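Local coordinates for 70 KDA protein (PDB 4B2N) that cleaves rubber as a processive latex dioxygenase carrying two covalently bound c-type haems, at residues 104-114 with 177-188. Sequence-based numbering, arbitrary orientation. Where two conformers were deposited one is given.
Sequences ERQFFQPMALA and KDDNGRWTGLIG
Gln106 and Lys177 bury the most surface where these two segments meet, and Gln106 N joins them by donating to Lys177 O (3.0 Å). Arg105 NH1 (2.9 Å) reaches that same Lys177 O from the opposite face of its carbonyl plane, so two bonds fasten this loop to the residues just past helix 88-104. Glu104 O accepts from Lys177 N at 2.6 Å. The extended Lys177 chain runs alongside Glu104, and NZ forms a salt bridge to OE1 at 2.9 Å from above the carboxylate plane, while a water bridges NZ to OE2. Bends at chi2 and chi3 (-82° and -74°) bring the guanidinium edge of Arg105 to Asp179 OD1, a salt bridge with NH1 and NH2 end-on to that one oxygen, the carboxylate standing nearly perpendicular. The extended Gln106 side chain lays its amide end against Thr184 and Leu186. Further along, Met111 N and Ala112 N both donate to Ile187 O, a classic beta bulge, and Ile187 N returns a bond to Ala112 O (2.8 Å). Phe108, between the two paired regions, touches a haem c, so the contact borders that pocket. Arg324 binds the other Asp179 oxygen, and Glu335, of helix 333-345, pairs with Arg105. Strand 112-113 forms one edge of a three-stranded antiparallel sheet, with 186-189 central, and helix 218-226 packs on Met111 and Ala112.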
ATOM      1  N   GLU A 104     -14.097  -3.438  11.829  1.00 16.58           N
ATOM      2  CA  GLU A 104     -15.502  -3.748  11.688  1.00 16.93           C
ATOM      3  C   GLU A 104     -16.323  -3.095  10.613  1.00 16.10           C
ATOM      4  O   GLU A 104     -17.553  -3.378  10.505  1.00 17.03           O
ATOM      5  CB  GLU A 104     -16.321  -3.680  12.971  1.00 20.62           C
ATOM      6  CG  GLU A 104     -15.964  -2.740  14.055  1.00 25.92           C
ATOM      7  CD  GLU A 104     -16.961  -2.840  15.225  1.00 30.23           C
ATOM      8  OE1 GLU A 104     -18.083  -2.276  15.162  1.00 26.29           O
ATOM      9  OE2 GLU A 104     -16.561  -3.453  16.210  1.00 33.28           O
ATOM     10  N   ARG A 105     -15.718  -2.220   9.820  1.00 15.20           N
ATOM     11  CA  ARG A 105     -16.576  -1.541   8.810  1.00 14.31           C
ATOM     12  C   ARG A 105     -16.365  -2.170   7.448  1.00 14.37           C
ATOM     13  O   ARG A 105     -15.228  -2.332   7.011  1.00 14.72           O
ATOM     14  CB  ARG A 105     -16.243  -0.019   8.804  1.00 13.75           C
ATOM     15  CG  ARG A 105     -16.903   0.643  10.001  1.00 14.65           C
ATOM     16  CD  ARG A 105     -18.381   0.939   9.663  1.00 15.32           C
ATOM     17  NE  ARG A 105     -18.488   2.083   8.736  1.00 16.22           N
ATOM     18  CZ  ARG A 105     -19.058   2.076   7.538  1.00 16.88           C
ATOM     19  NH1 ARG A 105     -19.598   0.960   7.048  1.00 17.41           N
ATOM     20  NH2 ARG A 105     -19.112   3.193   6.798  1.00 17.66           N
ATOM     21  N   GLN A 106     -17.450  -2.499   6.753  1.00 13.93           N
ATOM     22  CA  GLN A 106     -17.305  -2.972   5.372  1.00 15.37           C
ATOM     23  C   GLN A 106     -17.229  -1.783   4.387  1.00 16.31           C
ATOM     24  O   GLN A 106     -18.237  -1.232   3.953  1.00 18.39           O
ATOM     25  CB  GLN A 106     -18.429  -3.906   4.972  1.00 15.85           C
ATOM     26  CG  GLN A 106     -18.084  -4.609   3.636  1.00 15.80           C
ATOM     27  CD  GLN A 106     -18.755  -5.943   3.538  1.00 16.54           C
ATOM     28  OE1 GLN A 106     -18.098  -7.005   3.390  1.00 15.98           O
ATOM     29  NE2 GLN A 106     -20.057  -5.921   3.665  1.00 13.31           N
ATOM     30  N   PHE A 107     -16.025  -1.385   4.069  1.00 16.32           N
ATOM     31  CA  PHE A 107     -15.762  -0.306   3.136  1.00 16.69           C
ATOM     32  C   PHE A 107     -15.618  -0.876   1.729  1.00 17.93           C
ATOM     33  O   PHE A 107     -16.298  -0.426   0.793  1.00 16.40           O
ATOM     34  CB  PHE A 107     -14.421   0.336   3.509  1.00 16.85           C
ATOM     35  CG  PHE A 107     -14.484   1.116   4.791  1.00 15.96           C
ATOM     36  CD1 PHE A 107     -15.426   2.168   4.943  1.00 15.05           C
ATOM     37  CD2 PHE A 107     -13.641   0.799   5.845  1.00 16.08           C
ATOM     38  CE1 PHE A 107     -15.541   2.881   6.145  1.00 15.29           C
ATOM     39  CE2 PHE A 107     -13.716   1.542   7.050  1.00 15.73           C
ATOM     40  CZ  PHE A 107     -14.684   2.562   7.183  1.00 14.51           C
ATOM     41  N   PHE A 108     -14.711  -1.846   1.615  1.00 16.91           N
ATOM     42  CA  PHE A 108     -14.294  -2.478   0.334  1.00 19.85           C
ATOM     43  C   PHE A 108     -15.454  -3.278  -0.233  1.00 18.61           C
ATOM     44  O   PHE A 108     -16.249  -3.889   0.500  1.00 21.20           O
ATOM     45  CB  PHE A 108     -13.055  -3.334   0.638  1.00 19.39           C
ATOM     46  CG  PHE A 108     -12.474  -4.088  -0.544  1.00 19.67           C
ATOM     47  CD1 PHE A 108     -13.082  -5.285  -1.027  1.00 20.14           C
ATOM     48  CD2 PHE A 108     -11.337  -3.649  -1.163  1.00 19.45           C
ATOM     49  CE1 PHE A 108     -12.553  -5.996  -2.138  1.00 19.77           C
ATOM     50  CE2 PHE A 108     -10.781  -4.385  -2.228  1.00 20.37           C
ATOM     51  CZ  PHE A 108     -11.378  -5.551  -2.697  1.00 19.09           C
ATOM     52  N   GLN A 109     -15.647  -3.163  -1.537  1.00 19.05           N
ATOM     53  CA  GLN A 109     -16.634  -3.927  -2.304  1.00 18.45           C
ATOM     54  C   GLN A 109     -16.917  -5.358  -1.816  1.00 17.75           C
ATOM     55  O   GLN A 109     -16.053  -6.172  -1.915  1.00 19.37           O
ATOM     56  CB  GLN A 109     -16.123  -3.978  -3.774  1.00 18.95           C
ATOM     57  CG  GLN A 109     -17.111  -4.708  -4.688  1.00 19.31           C
ATOM     58  CD  GLN A 109     -18.435  -4.044  -4.704  1.00 21.28           C
ATOM     59  OE1 GLN A 109     -18.547  -2.841  -5.084  1.00 23.60           O
ATOM     60  NE2 GLN A 109     -19.477  -4.794  -4.388  1.00 20.91           N
ATOM     61  N   PRO A 110     -18.167  -5.680  -1.386  1.00 19.19           N
ATOM     62  CA  PRO A 110     -18.450  -7.072  -1.007  1.00 18.89           C
ATOM     63  C   PRO A 110     -18.286  -8.006  -2.192  1.00 18.99           C
ATOM     64  O   PRO A 110     -18.643  -7.629  -3.323  1.00 19.07           O
ATOM     65  CB  PRO A 110     -19.930  -7.030  -0.626  1.00 19.67           C
ATOM     66  CG  PRO A 110     -20.107  -5.670  -0.012  1.00 21.12           C
ATOM     67  CD  PRO A 110     -19.209  -4.764  -0.872  1.00 20.90           C
ATOM     68  N   MET A 111     -17.856  -9.241  -1.943  1.00 18.13           N
ATOM     69  CA  MET A 111     -17.599 -10.185  -3.044  1.00 18.46           C
ATOM     70  C   MET A 111     -18.536 -11.372  -3.047  1.00 18.50           C
ATOM     71  O   MET A 111     -18.770 -11.923  -4.098  1.00 21.22           O
ATOM     72  CB  MET A 111     -16.148 -10.670  -3.088  1.00 20.80           C
ATOM     73  CG  MET A 111     -15.196  -9.527  -3.228  1.00 27.19           C
ATOM     74  SD  MET A 111     -13.442  -9.998  -3.083  1.00 32.97           S
ATOM     75  CE  MET A 111     -13.528 -11.116  -1.701  1.00 35.68           C
ATOM     76  N   ALA A 112     -19.002 -11.807  -1.873  1.00 16.14           N
ATOM     77  CA  ALA A 112     -19.738 -13.090  -1.734  1.00 16.55           C
ATOM     78  C   ALA A 112     -20.751 -13.006  -0.607  1.00 16.42           C
ATOM     79  O   ALA A 112     -20.556 -12.277   0.385  1.00 15.00           O
ATOM     80  CB  ALA A 112     -18.722 -14.202  -1.477  1.00 16.62           C
ATOM     81  N   LEU A 113     -21.842 -13.756  -0.706  1.00 14.84           N
ATOM     82  CA  LEU A 113     -22.727 -13.979   0.405  1.00 14.80           C
ATOM     83  C   LEU A 113     -21.962 -14.733   1.474  1.00 14.93           C
ATOM     84  O   LEU A 113     -21.040 -15.555   1.182  1.00 14.50           O
ATOM     85  CB  LEU A 113     -23.916 -14.878  -0.060  1.00 15.20           C
ATOM     86  CG  LEU A 113     -24.727 -14.289  -1.212  1.00 18.20           C
ATOM     87  CD1 LEU A 113     -25.572 -15.453  -1.756  1.00 19.18           C
ATOM     88  CD2 LEU A 113     -25.667 -13.177  -0.765  1.00 18.56           C
ATOM     89  N   ALA A 114     -22.313 -14.465   2.721  1.00 14.47           N
ATOM     90  CA  ALA A 114     -21.705 -15.258   3.775  1.00 15.68           C
ATOM     91  C   ALA A 114     -21.832 -16.804   3.563  1.00 16.35           C
ATOM     92  O   ALA A 114     -20.851 -17.575   3.764  1.00 16.50           O
ATOM     93  CB  ALA A 114     -22.261 -14.802   5.100  1.00 15.09           C
ATOM     94  N   LYS A 177     -19.761  -4.116   9.273  1.00 15.13           N
ATOM     95  CA  LYS A 177     -21.051  -3.385   9.347  1.00 16.96           C
ATOM     96  C   LYS A 177     -21.153  -2.380   8.223  1.00 16.35           C
ATOM     97  O   LYS A 177     -20.141  -1.759   7.854  1.00 16.90           O
ATOM     98  CB  LYS A 177     -21.149  -2.674  10.670  1.00 18.20           C
ATOM     99  CG  LYS A 177     -21.087  -3.627  11.842  1.00 18.64           C
ATOM    100  CD  LYS A 177     -21.015  -2.849  13.135  1.00 22.68           C
ATOM    101  CE  LYS A 177     -21.519  -3.650  14.315  1.00 23.57           C
ATOM    102  NZ  LYS A 177     -20.832  -3.071  15.500  1.00 23.98           N
ATOM    103  N   ASP A 178     -22.359  -2.244   7.688  1.00 16.80           N
ATOM    104  CA  ASP A 178     -22.628  -1.344   6.558  1.00 18.38           C
ATOM    105  C   ASP A 178     -22.754   0.119   7.070  1.00 19.04           C
ATOM    106  O   ASP A 178     -22.521   0.386   8.233  1.00 17.30           O
ATOM    107  CB  ASP A 178     -23.866  -1.811   5.791  1.00 18.96           C
ATOM    108  CG  ASP A 178     -25.154  -1.781   6.642  1.00 20.79           C
ATOM    109  OD1 ASP A 178     -25.282  -1.064   7.656  1.00 19.14           O
ATOM    110  OD2 ASP A 178     -26.099  -2.437   6.226  1.00 24.02           O
ATOM    111  N   ASP A 179     -23.174   1.037   6.201  1.00 18.39           N
ATOM    112  CA  ASP A 179     -23.128   2.424   6.597  1.00 20.96           C
ATOM    113  C   ASP A 179     -24.301   2.723   7.578  1.00 19.98           C
ATOM    114  O   ASP A 179     -24.311   3.742   8.219  1.00 23.67           O
ATOM    115  CB  ASP A 179     -23.140   3.369   5.372  1.00 18.57           C
ATOM    116  CG  ASP A 179     -21.943   3.145   4.405  1.00 19.33           C
ATOM    117  OD1 ASP A 179     -20.962   2.482   4.779  1.00 17.25           O
ATOM    118  OD2 ASP A 179     -22.005   3.661   3.244  1.00 19.00           O
ATOM    119  N   ASN A 180     -25.303   1.863   7.621  1.00 21.95           N
ATOM    120  CA  ASN A 180     -26.377   1.955   8.616  1.00 23.23           C
ATOM    121  C   ASN A 180     -26.073   1.241   9.948  1.00 26.17           C
ATOM    122  O   ASN A 180     -27.002   0.997  10.746  1.00 26.53           O
ATOM    123  CB  ASN A 180     -27.637   1.352   8.065  1.00 23.65           C
ATOM    124  CG  ASN A 180     -28.268   2.205   7.015  1.00 27.47           C
ATOM    125  OD1 ASN A 180     -28.010   2.031   5.843  1.00 29.92           O
ATOM    126  ND2 ASN A 180     -29.151   3.083   7.419  1.00 23.82           N
ATOM    127  N   GLY A 181     -24.803   0.875  10.160  1.00 21.70           N
ATOM    128  CA  GLY A 181     -24.364   0.171  11.344  1.00 19.20           C
ATOM    129  C   GLY A 181     -24.807  -1.289  11.530  1.00 19.70           C
ATOM    130  O   GLY A 181     -24.660  -1.819  12.634  1.00 19.84           O
ATOM    131  N   ARG A 182     -25.333  -1.913  10.489  0.50 19.26           N
ATOM    132  CA  ARG A 182     -25.719  -3.310  10.627  0.50 18.86           C
ATOM    133  C   ARG A 182     -24.706  -4.270  10.037  0.50 17.46           C
ATOM    134  O   ARG A 182     -24.054  -3.979   9.036  0.50 17.17           O
ATOM    135  CB  ARG A 182     -27.099  -3.534  10.056  0.50 19.39           C
ATOM    136  CG  ARG A 182     -28.117  -2.832  10.938  0.50 21.28           C
ATOM    137  CD  ARG A 182     -29.485  -2.989  10.357  0.50 20.67           C
ATOM    138  NE  ARG A 182     -29.888  -4.392  10.223  0.50 21.80           N
ATOM    139  CZ  ARG A 182     -30.409  -5.104  11.210  0.50 21.61           C
ATOM    140  NH1 ARG A 182     -30.500  -4.558  12.407  0.50 22.05           N
ATOM    141  NH2 ARG A 182     -30.832  -6.349  10.999  0.50 21.74           N
ATOM    142  N   TRP A 183     -24.610  -5.437  10.649  1.00 16.99           N
ATOM    143  CA  TRP A 183     -23.793  -6.517  10.086  1.00 16.42           C
ATOM    144  C   TRP A 183     -24.324  -6.850   8.710  1.00 15.44           C
ATOM    145  O   TRP A 183     -25.526  -7.068   8.529  1.00 17.12           O
ATOM    146  CB  TRP A 183     -23.835  -7.789  10.948  1.00 15.50           C
ATOM    147  CG  TRP A 183     -23.140  -7.590  12.282  1.00 16.59           C
ATOM    148  CD1 TRP A 183     -23.755  -7.398  13.506  1.00 17.78           C
ATOM    149  CD2 TRP A 183     -21.712  -7.557  12.561  1.00 15.76           C
ATOM    150  NE1 TRP A 183     -22.846  -7.252  14.501  1.00 16.88           N
ATOM    151  CE2 TRP A 183     -21.597  -7.376  14.016  1.00 16.85           C
ATOM    152  CE3 TRP A 183     -20.548  -7.681  11.792  1.00 14.74           C
ATOM    153  CZ2 TRP A 183     -20.389  -7.321  14.656  1.00 16.15           C
ATOM    154  CZ3 TRP A 183     -19.305  -7.592  12.446  1.00 14.32           C
ATOM    155  CH2 TRP A 183     -19.231  -7.403  13.869  1.00 14.23           C
ATOM    156  N   THR A 184     -23.435  -6.987   7.745  1.00 15.01           N
ATOM    157  CA  THR A 184     -23.882  -6.986   6.320  1.00 15.53           C
ATOM    158  C   THR A 184     -24.300  -8.352   5.806  1.00 16.10           C
ATOM    159  O   THR A 184     -25.019  -8.444   4.811  1.00 14.47           O
ATOM    160  CB  THR A 184     -22.738  -6.492   5.493  1.00 16.09           C
ATOM    161  OG1 THR A 184     -21.659  -7.463   5.511  1.00 14.96           O
ATOM    162  CG2 THR A 184     -22.273  -5.219   6.144  1.00 14.27           C
ATOM    163  N   GLY A 185     -23.774  -9.415   6.410  1.00 15.57           N
ATOM    164  CA  GLY A 185     -24.039 -10.750   5.802  1.00 16.02           C
ATOM    165  C   GLY A 185     -23.310 -11.000   4.485  1.00 16.39           C
ATOM    166  O   GLY A 185     -23.583 -11.998   3.804  1.00 16.57           O
ATOM    167  N   LEU A 186     -22.314 -10.152   4.150  1.00 15.76           N
ATOM    168  CA  LEU A 186     -21.573 -10.243   2.886  1.00 16.39           C
ATOM    169  C   LEU A 186     -20.111 -10.192   3.246  1.00 15.32           C
ATOM    170  O   LEU A 186     -19.727  -9.408   4.110  1.00 15.32           O
ATOM    171  CB  LEU A 186     -21.801  -8.999   1.984  1.00 15.46           C
ATOM    172  CG  LEU A 186     -23.289  -8.744   1.730  1.00 16.14           C
ATOM    173  CD1 LEU A 186     -23.519  -7.451   0.926  1.00 16.33           C
ATOM    174  CD2 LEU A 186     -23.867  -9.954   0.970  1.00 15.89           C
ATOM    175  N   ILE A 187     -19.307 -10.943   2.506  1.00 14.74           N
ATOM    176  CA  ILE A 187     -17.839 -11.003   2.729  1.00 15.00           C
ATOM    177  C   ILE A 187     -17.039 -10.300   1.635  1.00 13.90           C
ATOM    178  O   ILE A 187     -17.338 -10.514   0.488  1.00 13.58           O
ATOM    179  CB  ILE A 187     -17.403 -12.503   2.734  1.00 15.12           C
ATOM    180  CG1 ILE A 187     -18.340 -13.349   3.586  1.00 14.46           C
ATOM    181  CG2 ILE A 187     -15.983 -12.692   3.206  1.00 15.80           C
ATOM    182  CD1 ILE A 187     -18.497 -12.908   5.071  1.00 14.18           C
ATOM    183  N   GLY A 188     -16.028  -9.475   1.960  1.00 13.21           N
ATOM    184  CA  GLY A 188     -15.114  -8.958   0.943  1.00 13.49           C
ATOM    185  C   GLY A 188     -13.791  -8.905   1.576  1.00 15.37           C
ATOM    186  O   GLY A 188     -13.632  -9.397   2.697  1.00 13.45           O
TER
HETATM  187  O   HOH W   1     -19.089  -5.177  17.165  1.00 46.39           O